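Local coordinates for Melibiose/raffinose/stachyose-binding protein MelE (Bacillus subtilis subsp. subtilis str. 168, PDB 4R6H), which binds melibiose, raffinose and stachyose as the solute-binding component of an ABC transporter that imports these sugars, at residues A261-A266 / P283-G288; R171-K174 / S180-P183; E58-D63 / I327-R332; L311-D316 / K321-F326. All coordinates share one frame; numbering follows the deposited sequence. Where two conformers were deposited one is given.

Contact 1. Residues A261-A266 / P283-G288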
loop_
_atom_site.group_PDB
_atom_site.type_symbol
_atom_site.label_atom_id
_atom_site.label_comp_id
_atom_site.label_asym_id
_atom_site.label_seq_id
_atom_site.Cartn_x
_atom_site.Cartn_y
_atom_site.Cartn_z
ATOM N N ALA A 261 8.632 -14.967 -14.433
ATOM C CA ALA A 261 8.067 -16.049 -15.276
ATOM C C ALA A 261 9.126 -17.022 -15.765
ATOM O O ALA A 261 8.775 -18.117 -16.183
ATOM C CB ALA A 261 7.380 -15.442 -16.463
ATOM N N GLN A 262 10.396 -16.636 -15.746
ATOM C CA GLN A 262 11.487 -17.509 -16.174
ATOM C C GLN A 262 12.135 -18.221 -14.997
ATOM O O GLN A 262 13.211 -18.806 -15.127
ATOM C CB GLN A 262 12.501 -16.683 -16.958
ATOM C CG GLN A 262 11.981 -16.282 -18.303
ATOM C CD GLN A 262 12.841 -15.218 -18.994
ATOM O OE1 GLN A 262 13.895 -14.806 -18.501
ATOM N NE2 GLN A 262 12.372 -14.772 -20.140
ATOM N N ASN A 263 11.483 -18.227 -13.813
ATOM C CA ASN A 263 12.056 -18.882 -12.636
ATOM C C ASN A 263 13.437 -18.341 -12.249
ATOM O O ASN A 263 14.278 -19.072 -11.693
ATOM C CB ASN A 263 12.121 -20.417 -12.832
ATOM C CG ASN A 263 10.754 -21.058 -12.806
ATOM O OD1 ASN A 263 10.086 -21.120 -11.760
ATOM N ND2 ASN A 263 10.319 -21.546 -13.940
ATOM N N LYS A 264 13.624 -17.032 -12.434
ATOM C CA LYS A 264 14.877 -16.375 -12.130
ATOM C C LYS A 264 14.901 -15.609 -10.799
ATOM O O LYS A 264 15.972 -15.104 -10.391
ATOM C CB LYS A 264 15.324 -15.525 -13.313
ATOM C CG LYS A 264 15.787 -16.408 -14.475
ATOM C CD LYS A 264 16.167 -15.622 -15.723
ATOM C CE LYS A 264 16.582 -16.558 -16.859
ATOM N NZ LYS A 264 16.318 -15.941 -18.191
ATOM N N ILE A 265 13.748 -15.577 -10.116
ATOM C CA ILE A 265 13.613 -14.760 -8.903
ATOM C C ILE A 265 12.872 -15.530 -7.843
ATOM O O ILE A 265 11.774 -16.033 -8.108
ATOM C CB ILE A 265 12.832 -13.453 -9.196
ATOM C CG1 ILE A 265 13.643 -12.483 -10.078
ATOM C CG2 ILE A 265 12.465 -12.726 -7.905
ATOM C CD1 ILE A 265 12.822 -11.334 -10.622
ATOM N N ALA A 266 13.404 -15.628 -6.629
ATOM C CA ALA A 266 12.671 -16.298 -5.542
ATOM C C ALA A 266 11.674 -15.393 -4.827
ATOM O O ALA A 266 10.506 -15.732 -4.725
ATOM C CB ALA A 266 13.623 -16.936 -4.543
ATOM N N PRO A 283 2.040 -20.128 -17.288
ATOM C CA PRO A 283 1.129 -20.676 -16.297
ATOM C C PRO A 283 1.769 -21.722 -15.385
ATOM O O PRO A 283 1.180 -22.052 -14.380
ATOM C CB PRO A 283 -0.006 -21.290 -17.148
ATOM C CG PRO A 283 0.558 -21.461 -18.470
ATOM C CD PRO A 283 1.625 -20.427 -18.671
ATOM N N ASN A 284 2.974 -22.189 -15.727
ATOM C CA ASN A 284 3.667 -23.129 -14.897
ATOM C C ASN A 284 4.363 -22.494 -13.705
ATOM O O ASN A 284 4.836 -23.218 -12.859
ATOM C CB ASN A 284 4.722 -23.865 -15.679
ATOM C CG ASN A 284 4.128 -24.652 -16.805
ATOM O OD1 ASN A 284 3.388 -25.603 -16.547
ATOM N ND2 ASN A 284 4.349 -24.214 -18.033
ATOM N N VAL A 285 4.418 -21.163 -13.639
ATOM C CA VAL A 285 4.998 -20.496 -12.472
ATOM C C VAL A 285 3.901 -19.924 -11.593
ATOM O O VAL A 285 3.089 -19.129 -12.061
ATOM C CB VAL A 285 5.935 -19.344 -12.911
ATOM C CG1 VAL A 285 6.494 -18.539 -11.719
ATOM C CG2 VAL A 285 7.090 -19.912 -13.718
ATOM N N LYS A 286 3.899 -20.358 -10.337
ATOM C CA LYS A 286 2.901 -19.977 -9.370
ATOM C C LYS A 286 3.554 -19.020 -8.374
ATOM O O LYS A 286 4.498 -19.397 -7.650
ATOM C CB LYS A 286 2.361 -21.183 -8.600
ATOM C CG LYS A 286 1.838 -22.346 -9.445
ATOM C CD LYS A 286 0.637 -21.964 -10.297
ATOM C CE LYS A 286 0.049 -23.184 -11.016
ATOM N NZ LYS A 286 -0.569 -24.164 -10.076
ATOM N N VAL A 287 3.092 -17.790 -8.381
ATOM C CA VAL A 287 3.564 -16.740 -7.459
ATOM C C VAL A 287 2.552 -16.623 -6.337
ATOM O O VAL A 287 1.351 -16.483 -6.572
ATOM C CB VAL A 287 3.716 -15.378 -8.168
ATOM C CG1 VAL A 287 4.155 -14.298 -7.178
ATOM C CG2 VAL A 287 4.703 -15.518 -9.328
ATOM N N GLY A 288 3.039 -16.682 -5.107
ATOM C CA GLY A 288 2.261 -16.499 -3.905
ATOM C C GLY A 288 2.674 -15.250 -3.158
ATOM O O GLY A 288 3.653 -14.607 -3.511
HETATM O O HOH W 1 8.028 -23.737 -13.962
#
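Val285 carries this contact through one methyl. Its CG2 lies 3.5 Å from the backbone O of Ala261 and 3.6 Å from ND2 of Asn263, so a single branch meets both the last turn of one helix and the loop that follows it. The valine's first torsion (chi1 176°) sets CG1 anti to the backbone N and puts CG2 beside that N, anti to the carbonyl carbon; the CA-CB bond already points at 261-266, and the branch beside the N makes the touch. Asn263 reaches it by a different route. Its CA-CB bond does not aim at 283-288, but with CG beside the backbone N, chi1 -71° places the amide against the valine, and the two side chains run antiparallel, flank to flank. CG, OD1 and ND2 of Asn263 all come within 4 Å of Val285 CG2, a van der Waals contact with no hydrogen bond across it. The positive phi of Asn263 (58°) marks it as the C-prime residue of a Schellman motif ending helix 256-261, with Lys264 N bonded to Leu259 O and Asn263 N to Met260 O. The chain then enters strand 265-269, while 283-288 leads from helix 274-281 into strand 287-291, both strands of the mixed sheet. The Asn263 amide is tied at both ends: OD1 bonds to ND2 of Asn148, and ND2 donates to a water 3.2 Å away, which in turn makes a weak bond to Asn284 O. Behind the methyl contact, Ala261 and Val285 both pack on Val278, and Ala261 O accepts a hydrogen bond from Asn282 ND2.

Contact 2. Residues R171-K174 / S180-P183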
loop_
_atom_site.group_PDB
_atom_site.type_symbol
_atom_site.label_atom_id
_atom_site.label_comp_id
_atom_site.label_asym_id
_atom_site.label_seq_id
_atom_site.Cartn_x
_atom_site.Cartn_y
_atom_site.Cartn_z
ATOM N N ARG A 171 19.958 -17.007 1.765
ATOM C CA ARG A 171 21.264 -17.692 1.743
ATOM C C ARG A 171 21.129 -19.097 1.171
ATOM O O ARG A 171 21.957 -19.531 0.357
ATOM C CB ARG A 171 21.866 -17.730 3.151
ATOM C CG ARG A 171 22.384 -16.373 3.592
ATOM C CD ARG A 171 23.535 -16.472 4.600
ATOM N NE ARG A 171 23.210 -17.451 5.609
ATOM C CZ ARG A 171 22.442 -17.214 6.668
ATOM N NH1 ARG A 171 22.190 -18.203 7.498
ATOM N NH2 ARG A 171 21.970 -15.992 6.933
ATOM N N THR A 172 20.057 -19.785 1.543
ATOM C CA THR A 172 19.817 -21.142 1.002
ATOM C C THR A 172 19.643 -21.138 -0.501
ATOM O O THR A 172 20.182 -21.968 -1.243
ATOM C CB THR A 172 18.569 -21.770 1.650
ATOM O OG1 THR A 172 18.809 -21.942 3.047
ATOM C CG2 THR A 172 18.220 -23.119 0.979
ATOM N N ILE A 173 18.849 -20.197 -0.994
ATOM C CA ILE A 173 18.626 -20.098 -2.421
ATOM C C ILE A 173 19.931 -19.808 -3.163
ATOM O O ILE A 173 20.206 -20.394 -4.226
ATOM C CB ILE A 173 17.539 -19.004 -2.688
ATOM C CG1 ILE A 173 16.177 -19.480 -2.182
ATOM C CG2 ILE A 173 17.435 -18.630 -4.141
ATOM C CD1 ILE A 173 15.243 -18.355 -1.748
ATOM N N LYS A 174 20.759 -18.906 -2.628
ATOM C CA LYS A 174 21.995 -18.588 -3.256
ATOM C C LYS A 174 22.877 -19.844 -3.319
ATOM O O LYS A 174 23.438 -20.127 -4.376
ATOM C CB LYS A 174 22.708 -17.426 -2.550
ATOM C CG LYS A 174 24.070 -17.157 -3.183
ATOM C CD LYS A 174 24.825 -16.007 -2.546
ATOM C CE LYS A 174 25.708 -16.441 -1.397
ATOM N NZ LYS A 174 26.691 -15.382 -0.955
ATOM N N SER A 180 22.115 -19.096 -9.829
ATOM C CA SER A 180 21.232 -19.058 -10.991
ATOM C C SER A 180 19.845 -18.413 -10.708
ATOM O O SER A 180 19.063 -18.151 -11.636
ATOM C CB SER A 180 20.963 -20.467 -11.539
ATOM O OG SER A 180 20.273 -21.304 -10.609
ATOM N N ILE A 181 19.521 -18.253 -9.425
ATOM C CA ILE A 181 18.282 -17.644 -9.020
ATOM C C ILE A 181 18.598 -16.436 -8.126
ATOM O O ILE A 181 19.339 -16.555 -7.151
ATOM C CB ILE A 181 17.385 -18.656 -8.275
ATOM C CG1 ILE A 181 16.860 -19.755 -9.209
ATOM C CG2 ILE A 181 16.197 -17.922 -7.632
ATOM C CD1 ILE A 181 16.182 -20.916 -8.500
ATOM N N VAL A 182 18.008 -15.293 -8.450
ATOM C CA VAL A 182 18.124 -14.106 -7.558
ATOM C C VAL A 182 17.286 -14.345 -6.310
ATOM O O VAL A 182 16.053 -14.523 -6.421
ATOM C CB VAL A 182 17.664 -12.837 -8.238
ATOM C CG1 VAL A 182 17.743 -11.694 -7.255
ATOM C CG2 VAL A 182 18.484 -12.538 -9.493
ATOM N N PRO A 183 17.909 -14.312 -5.107
ATOM C CA PRO A 183 17.080 -14.632 -3.958
ATOM C C PRO A 183 16.033 -13.536 -3.674
ATOM O O PRO A 183 14.859 -13.900 -3.407
ATOM C CB PRO A 183 18.083 -14.800 -2.811
ATOM C CG PRO A 183 19.363 -15.142 -3.506
ATOM C CD PRO A 183 19.351 -14.415 -4.779
#
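Ile173, on helix 163-177, packs against Ile181 and Pro183 where the chain turns back from the helix into strand 182-185, so the contact closes a helix-loop-strand connection in this solute-binding fold. The apolar contacts centre on one methyl, Ile173 CG2. It lies 3.8 Å from CG2 of Ile181, the two isoleucine side chains crossing at about a right angle, and 4.0 Å from CG of Pro183, with CA and CB of the proline close by. In both isoleucines CG2 stands anti to the backbone N (chi1 -69° in each); with both CA-CB bonds pointing across, this brings the two gamma methyls together. Ile173 also touches Ala266 and Phe267 of strand 265-269, while Ile181 reaches Ile151 and Tyr155 of helix 149-155; the methyl pair is therefore part of a buried layer between helices and sheet.

Polar bonds lie around this core, none of them across the two segments. Ser177, in the last turn of the helix, bonds through OG to both Ile173 O and Ile181 N, bracing the turn, and its backbone O takes a hydrogen bond from Ser180 OG. Lys174 touches the proline with the root of its side chain alone; its chain bends at chi3 (90°) and carries NZ off to Glu241 O. The proline ring thus rests beside the helix backbone, with Pro183 CG 4.1 Å from Lys174 N.

Contact 3. Residues E58-D63 / I327-R332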
loop_
_atom_site.group_PDB
_atom_site.type_symbol
_atom_site.label_atom_id
_atom_site.label_comp_id
_atom_site.label_asym_id
_atom_site.label_seq_id
_atom_site.Cartn_x
_atom_site.Cartn_y
_atom_site.Cartn_z
ATOM N N GLU A 58 -25.821 6.528 -13.067
ATOM C CA GLU A 58 -26.574 7.527 -13.846
ATOM C C GLU A 58 -27.876 6.941 -14.395
ATOM O O GLU A 58 -28.873 7.685 -14.494
ATOM C CB GLU A 58 -25.748 8.104 -14.960
ATOM C CG GLU A 58 -24.614 8.993 -14.471
ATOM C CD GLU A 58 -23.725 9.491 -15.577
ATOM O OE1 GLU A 58 -23.900 9.052 -16.730
ATOM O OE2 GLU A 58 -22.841 10.298 -15.304
ATOM N N LYS A 59 -27.919 5.642 -14.705
ATOM C CA LYS A 59 -29.191 5.018 -15.172
ATOM C C LYS A 59 -30.287 5.063 -14.110
ATOM O O LYS A 59 -31.462 5.252 -14.420
ATOM C CB LYS A 59 -28.984 3.568 -15.649
ATOM C CG LYS A 59 -28.312 3.472 -17.012
ATOM C CD LYS A 59 -27.643 2.119 -17.199
ATOM C CE LYS A 59 -26.293 2.206 -17.909
ATOM N NZ LYS A 59 -25.260 1.294 -17.318
ATOM N N GLU A 60 -29.886 4.938 -12.849
ATOM C CA GLU A 60 -30.756 4.982 -11.695
ATOM C C GLU A 60 -31.056 6.420 -11.216
ATOM O O GLU A 60 -31.952 6.646 -10.410
ATOM C CB GLU A 60 -30.071 4.183 -10.588
ATOM C CG GLU A 60 -30.986 3.442 -9.669
ATOM C CD GLU A 60 -30.211 2.578 -8.701
ATOM O OE1 GLU A 60 -30.254 2.912 -7.509
ATOM O OE2 GLU A 60 -29.595 1.578 -9.146
ATOM N N HIS A 61 -30.277 7.392 -11.703
ATOM C CA HIS A 61 -30.379 8.792 -11.269
ATOM C C HIS A 61 -30.287 9.696 -12.494
ATOM O O HIS A 61 -29.221 10.195 -12.827
ATOM C CB HIS A 61 -29.271 9.141 -10.285
ATOM C CG HIS A 61 -29.405 8.470 -8.969
ATOM N ND1 HIS A 61 -28.840 7.242 -8.691
ATOM C CD2 HIS A 61 -30.040 8.859 -7.839
ATOM C CE1 HIS A 61 -29.130 6.906 -7.446
ATOM N NE2 HIS A 61 -29.863 7.866 -6.911
ATOM N N SER A 62 -31.433 9.880 -13.153
ATOM C CA SER A 62 -31.535 10.607 -14.399
ATOM C C SER A 62 -31.169 12.086 -14.304
ATOM O O SER A 62 -31.014 12.742 -15.332
ATOM C CB SER A 62 -32.972 10.525 -14.933
ATOM O OG SER A 62 -33.894 11.120 -14.018
ATOM N N ASP A 63 -31.054 12.602 -13.086
ATOM C CA ASP A 63 -30.660 13.980 -12.896
ATOM C C ASP A 63 -29.209 14.198 -12.488
ATOM O O ASP A 63 -28.841 15.304 -12.111
ATOM C CB ASP A 63 -31.574 14.636 -11.849
ATOM C CG ASP A 63 -31.470 13.999 -10.471
ATOM O OD1 ASP A 63 -31.205 12.783 -10.370
ATOM O OD2 ASP A 63 -31.654 14.733 -9.482
ATOM N N ILE A 327 -21.997 6.497 -2.687
ATOM C CA ILE A 327 -21.265 5.562 -1.834
ATOM C C ILE A 327 -22.127 4.299 -1.600
ATOM O O ILE A 327 -21.638 3.161 -1.713
ATOM C CB ILE A 327 -20.858 6.226 -0.512
ATOM C CG1 ILE A 327 -19.752 7.263 -0.747
ATOM C CG2 ILE A 327 -20.407 5.166 0.478
ATOM C CD1 ILE A 327 -19.417 8.104 0.467
ATOM N N ALA A 328 -23.402 4.497 -1.238
ATOM C CA ALA A 328 -24.288 3.351 -0.999
ATOM C C ALA A 328 -24.412 2.460 -2.231
ATOM O O ALA A 328 -24.466 1.233 -2.113
ATOM C CB ALA A 328 -25.658 3.805 -0.512
ATOM N N PHE A 329 -24.460 3.077 -3.409
ATOM C CA PHE A 329 -24.517 2.362 -4.655
ATOM C C PHE A 329 -23.233 1.527 -4.817
ATOM O O PHE A 329 -23.290 0.361 -5.192
ATOM C CB PHE A 329 -24.710 3.346 -5.822
ATOM C CG PHE A 329 -24.636 2.714 -7.166
ATOM C CD1 PHE A 329 -23.425 2.620 -7.811
ATOM C CD2 PHE A 329 -25.779 2.265 -7.826
ATOM C CE1 PHE A 329 -23.313 2.015 -9.060
ATOM C CE2 PHE A 329 -25.685 1.684 -9.080
ATOM C CZ PHE A 329 -24.447 1.580 -9.706
ATOM N N MET A 330 -22.080 2.151 -4.631
ATOM C CA MET A 330 -20.798 1.446 -4.763
ATOM C C MET A 330 -20.651 0.266 -3.781
ATOM O O MET A 330 -19.993 -0.743 -4.106
ATOM C CB MET A 330 -19.645 2.435 -4.578
ATOM C CG MET A 330 -19.483 3.397 -5.741
ATOM S SD MET A 330 -19.066 2.699 -7.333
ATOM C CE MET A 330 -17.385 2.125 -7.052
ATOM N N ALA A 331 -21.306 0.384 -2.623
ATOM C CA ALA A 331 -21.243 -0.619 -1.554
ATOM C C ALA A 331 -22.165 -1.812 -1.781
ATOM O O ALA A 331 -22.047 -2.820 -1.071
ATOM C CB ALA A 331 -21.560 0.016 -0.207
ATOM N N ARG A 332 -23.088 -1.715 -2.715
ATOM C CA ARG A 332 -23.935 -2.889 -3.052
ATOM C C ARG A 332 -22.983 -4.044 -3.438
ATOM O O ARG A 332 -22.049 -3.839 -4.202
ATOM C CB ARG A 332 -24.860 -2.568 -4.208
ATOM C CG ARG A 332 -25.887 -1.512 -3.888
ATOM C CD ARG A 332 -26.751 -1.314 -5.123
ATOM N NE ARG A 332 -27.671 -0.211 -4.914
ATOM C CZ ARG A 332 -28.367 0.389 -5.869
ATOM N NH1 ARG A 332 -28.301 -0.016 -7.113
ATOM N NH2 ARG A 332 -29.209 1.375 -5.536
#
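The guanidinium of Arg332 meets the carboxylate of Glu60 edge to edge, their planes only 7° apart, while one face of the guanidinium has Phe329 CD2 3.5 Å above its plane, offset toward the rim. The Phe329 ring in turn has Glu60 OE2 at its edge and in its plane, 3.9 Å from CE2.

The salt bridge is bidentate and end-on. Arg332 NH2 donates to Glu60 OE1 at 2.7 Å with an N-H...O angle of 164°, and Arg332 NH1 donates to Glu60 OE2 at 2.9 Å with an angle of 169°. Both oxygens use their syn lone pairs and both lie close to the guanidinium plane, so the paired bonds hold the two flat groups against rotation. The side chains approach from opposite directions: that of Arg332 runs extended from CG to NE, and that of Glu60 is straight beyond CG. Phe329 comes up beside them from the last turn of helix 320-331, its ring edge-to-face with Phe57. The in-plane approach of OE2 to the phenyl rim sets the negatively charged oxygen against the positive edge of the ring, which is probably favourable.

His61, nearby, stacks on Phe57. The bridge lies at the surface next to the buried Phe329, which packs on Phe57 and Ala56. It clasps the C-terminal end of helix 44-60 to the junction of helices 320-331 and 333-343, where Arg332 sits at the N-cap position of the second: an interhelical salt bridge joining distant parts of the chain within one lobe of the solute-binding protein fold.

Contact 4. Residues L311-D316 / K321-F326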
loop_
_atom_site.group_PDB
_atom_site.type_symbol
_atom_site.label_atom_id
_atom_site.label_comp_id
_atom_site.label_asym_id
_atom_site.label_seq_id
_atom_site.Cartn_x
_atom_site.Cartn_y
_atom_site.Cartn_z
ATOM N N LEU A 311 -13.727 6.400 -0.956
ATOM C CA LEU A 311 -14.678 7.460 -1.287
ATOM C C LEU A 311 -15.020 8.102 0.044
ATOM O O LEU A 311 -15.704 7.499 0.877
ATOM C CB LEU A 311 -15.962 6.911 -1.956
ATOM C CG LEU A 311 -15.752 6.515 -3.407
ATOM C CD1 LEU A 311 -16.854 5.599 -3.924
ATOM C CD2 LEU A 311 -15.654 7.755 -4.324
ATOM N N ALA A 312 -14.568 9.342 0.222
ATOM C CA ALA A 312 -14.925 10.205 1.324
ATOM C C ALA A 312 -15.803 11.315 0.766
ATOM O O ALA A 312 -15.596 11.771 -0.365
ATOM C CB ALA A 312 -13.677 10.802 1.947
ATOM N N ALA A 313 -16.823 11.711 1.514
ATOM C CA ALA A 313 -17.724 12.794 1.088
ATOM C C ALA A 313 -17.284 14.057 1.778
ATOM O O ALA A 313 -16.933 14.077 2.963
ATOM C CB ALA A 313 -19.175 12.470 1.436
ATOM N N TRP A 314 -17.334 15.154 1.049
ATOM C CA TRP A 314 -17.055 16.442 1.678
ATOM C C TRP A 314 -18.254 16.853 2.547
ATOM O O TRP A 314 -19.367 16.931 2.040
ATOM C CB TRP A 314 -16.847 17.476 0.605
ATOM C CG TRP A 314 -16.539 18.855 1.123
ATOM C CD1 TRP A 314 -15.950 19.187 2.307
ATOM C CD2 TRP A 314 -16.782 20.078 0.424
ATOM N NE1 TRP A 314 -15.813 20.570 2.396
ATOM C CE2 TRP A 314 -16.299 21.128 1.247
ATOM C CE3 TRP A 314 -17.334 20.382 -0.807
ATOM C CZ2 TRP A 314 -16.405 22.488 0.873
ATOM C CZ3 TRP A 314 -17.411 21.767 -1.207
ATOM C CH2 TRP A 314 -16.946 22.764 -0.359
ATOM N N LYS A 315 -17.982 17.099 3.826
ATOM C CA LYS A 315 -19.040 17.414 4.791
ATOM C C LYS A 315 -19.849 18.644 4.392
ATOM O O LYS A 315 -21.033 18.732 4.711
ATOM C CB LYS A 315 -18.468 17.575 6.202
ATOM C CG LYS A 315 -17.621 18.820 6.431
ATOM C CD LYS A 315 -17.086 18.876 7.863
ATOM C CE LYS A 315 -16.240 20.115 8.098
ATOM N NZ LYS A 315 -17.059 21.347 8.261
ATOM N N ASP A 316 -19.216 19.575 3.693
ATOM C CA ASP A 316 -19.883 20.794 3.305
ATOM C C ASP A 316 -20.304 20.799 1.838
ATOM O O ASP A 316 -20.682 21.833 1.313
ATOM C CB ASP A 316 -19.021 22.001 3.724
ATOM C CG ASP A 316 -18.932 22.121 5.233
ATOM O OD1 ASP A 316 -19.915 21.811 5.935
ATOM O OD2 ASP A 316 -17.844 22.457 5.729
ATOM N N LYS A 321 -25.993 14.657 -0.112
ATOM C CA LYS A 321 -26.987 13.580 -0.158
ATOM C C LYS A 321 -26.695 12.642 -1.340
ATOM O O LYS A 321 -26.687 11.400 -1.167
ATOM C CB LYS A 321 -28.422 14.183 -0.198
ATOM C CG LYS A 321 -29.292 13.908 -1.416
ATOM C CD LYS A 321 -30.082 12.621 -1.263
ATOM C CE LYS A 321 -30.993 12.409 -2.464
ATOM N NZ LYS A 321 -31.440 10.997 -2.567
ATOM N N GLU A 322 -26.406 13.223 -2.495
ATOM C CA GLU A 322 -26.094 12.486 -3.707
ATOM C C GLU A 322 -24.758 11.738 -3.563
ATOM O O GLU A 322 -24.601 10.627 -4.083
ATOM C CB GLU A 322 -26.008 13.414 -4.935
ATOM C CG GLU A 322 -27.334 14.031 -5.424
ATOM C CD GLU A 322 -28.000 15.062 -4.485
ATOM O OE1 GLU A 322 -27.351 15.808 -3.696
ATOM O OE2 GLU A 322 -29.243 15.161 -4.571
ATOM N N ALA A 323 -23.820 12.388 -2.910
ATOM C CA ALA A 323 -22.505 11.782 -2.601
ATOM C C ALA A 323 -22.709 10.501 -1.786
ATOM O O ALA A 323 -22.075 9.455 -2.085
ATOM C CB ALA A 323 -21.641 12.749 -1.850
ATOM N N LYS A 324 -23.524 10.580 -0.738
ATOM C CA LYS A 324 -23.865 9.392 0.053
ATOM C C LYS A 324 -24.630 8.353 -0.751
ATOM O O LYS A 324 -24.361 7.132 -0.597
ATOM C CB LYS A 324 -24.627 9.764 1.318
ATOM C CG LYS A 324 -23.767 10.490 2.321
ATOM C CD LYS A 324 -24.543 10.782 3.603
ATOM C CE LYS A 324 -23.673 11.488 4.609
ATOM N NZ LYS A 324 -24.463 11.872 5.826
ATOM N N ASP A 325 -25.554 8.786 -1.627
ATOM C CA ASP A 325 -26.276 7.843 -2.474
ATOM C C ASP A 325 -25.264 7.081 -3.363
ATOM O O ASP A 325 -25.410 5.870 -3.595
ATOM C CB ASP A 325 -27.285 8.532 -3.411
ATOM C CG ASP A 325 -28.523 9.066 -2.707
ATOM O OD1 ASP A 325 -28.864 8.654 -1.591
ATOM O OD2 ASP A 325 -29.145 9.949 -3.346
ATOM N N PHE A 326 -24.226 7.790 -3.832
ATOM C CA PHE A 326 -23.248 7.163 -4.707
ATOM C C PHE A 326 -22.408 6.123 -3.902
ATOM O O PHE A 326 -22.102 5.024 -4.401
ATOM C CB PHE A 326 -22.335 8.222 -5.355
ATOM C CG PHE A 326 -21.439 7.661 -6.420
ATOM C CD1 PHE A 326 -20.186 7.153 -6.118
ATOM C CD2 PHE A 326 -21.857 7.604 -7.712
ATOM C CE1 PHE A 326 -19.405 6.612 -7.097
ATOM C CE2 PHE A 326 -21.069 7.060 -8.700
ATOM C CZ PHE A 326 -19.843 6.543 -8.394
#
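Leu311 opens the first segment by setting its CD1 at the edge of the Phe326 ring, near the ring plane and 4.2 Å from CE1. The side chains of Leu311 and Phe326 run nearly perpendicular. Phe326 holds its CG anti to the backbone N (chi1 -172°), which carries the ring out from the helix to the leucine. Around this pair Leu91 and Ile37 touch both residues, and Phe57 meets the Phe326 ring edge-to-face. Ala312 makes no contact with 321-326 and packs on Phe92 and Thr94, as the alternation of a strand would have it. Strand 310-313 is the middle one of a three-stranded antiparallel sheet, between 91-92 and 136-137, and the chain passes from it through a short loop into helix 320-331, which packs back over the strand as a beta-alpha unit. Ala313 faces the helix again: its CB lies 4.1 Å from CB of Ala323, and these two small side chains allow the backbones to approach to 6.1 Å between the CA atoms of Ala313 and Ala323. Ala313 also touches Leu320, at the start of the same helix, while Trp314, next in the chain, packs on Leu88.

How the contacts relate
Along the chain contact 2 comes first, then contact 1, then contact 4, and all three are nested inside the loop closed by contact 3. Contacts 1 and 2 have centres about 14 Å apart and share the mixed sheet, where strands 182-185 and 265-269 are parallel neighbours; Val182 probably bonds to Lys264 and Ala266 through the backbone. Contacts 3 and 4, with centres about 12 Å apart, share helix 320-331, and Met330 packs on Leu311. The two pairs are separated by about 41 to 51 Å between centres, consistent with the two lobes of a solute-binding protein, here captured in an open conformation.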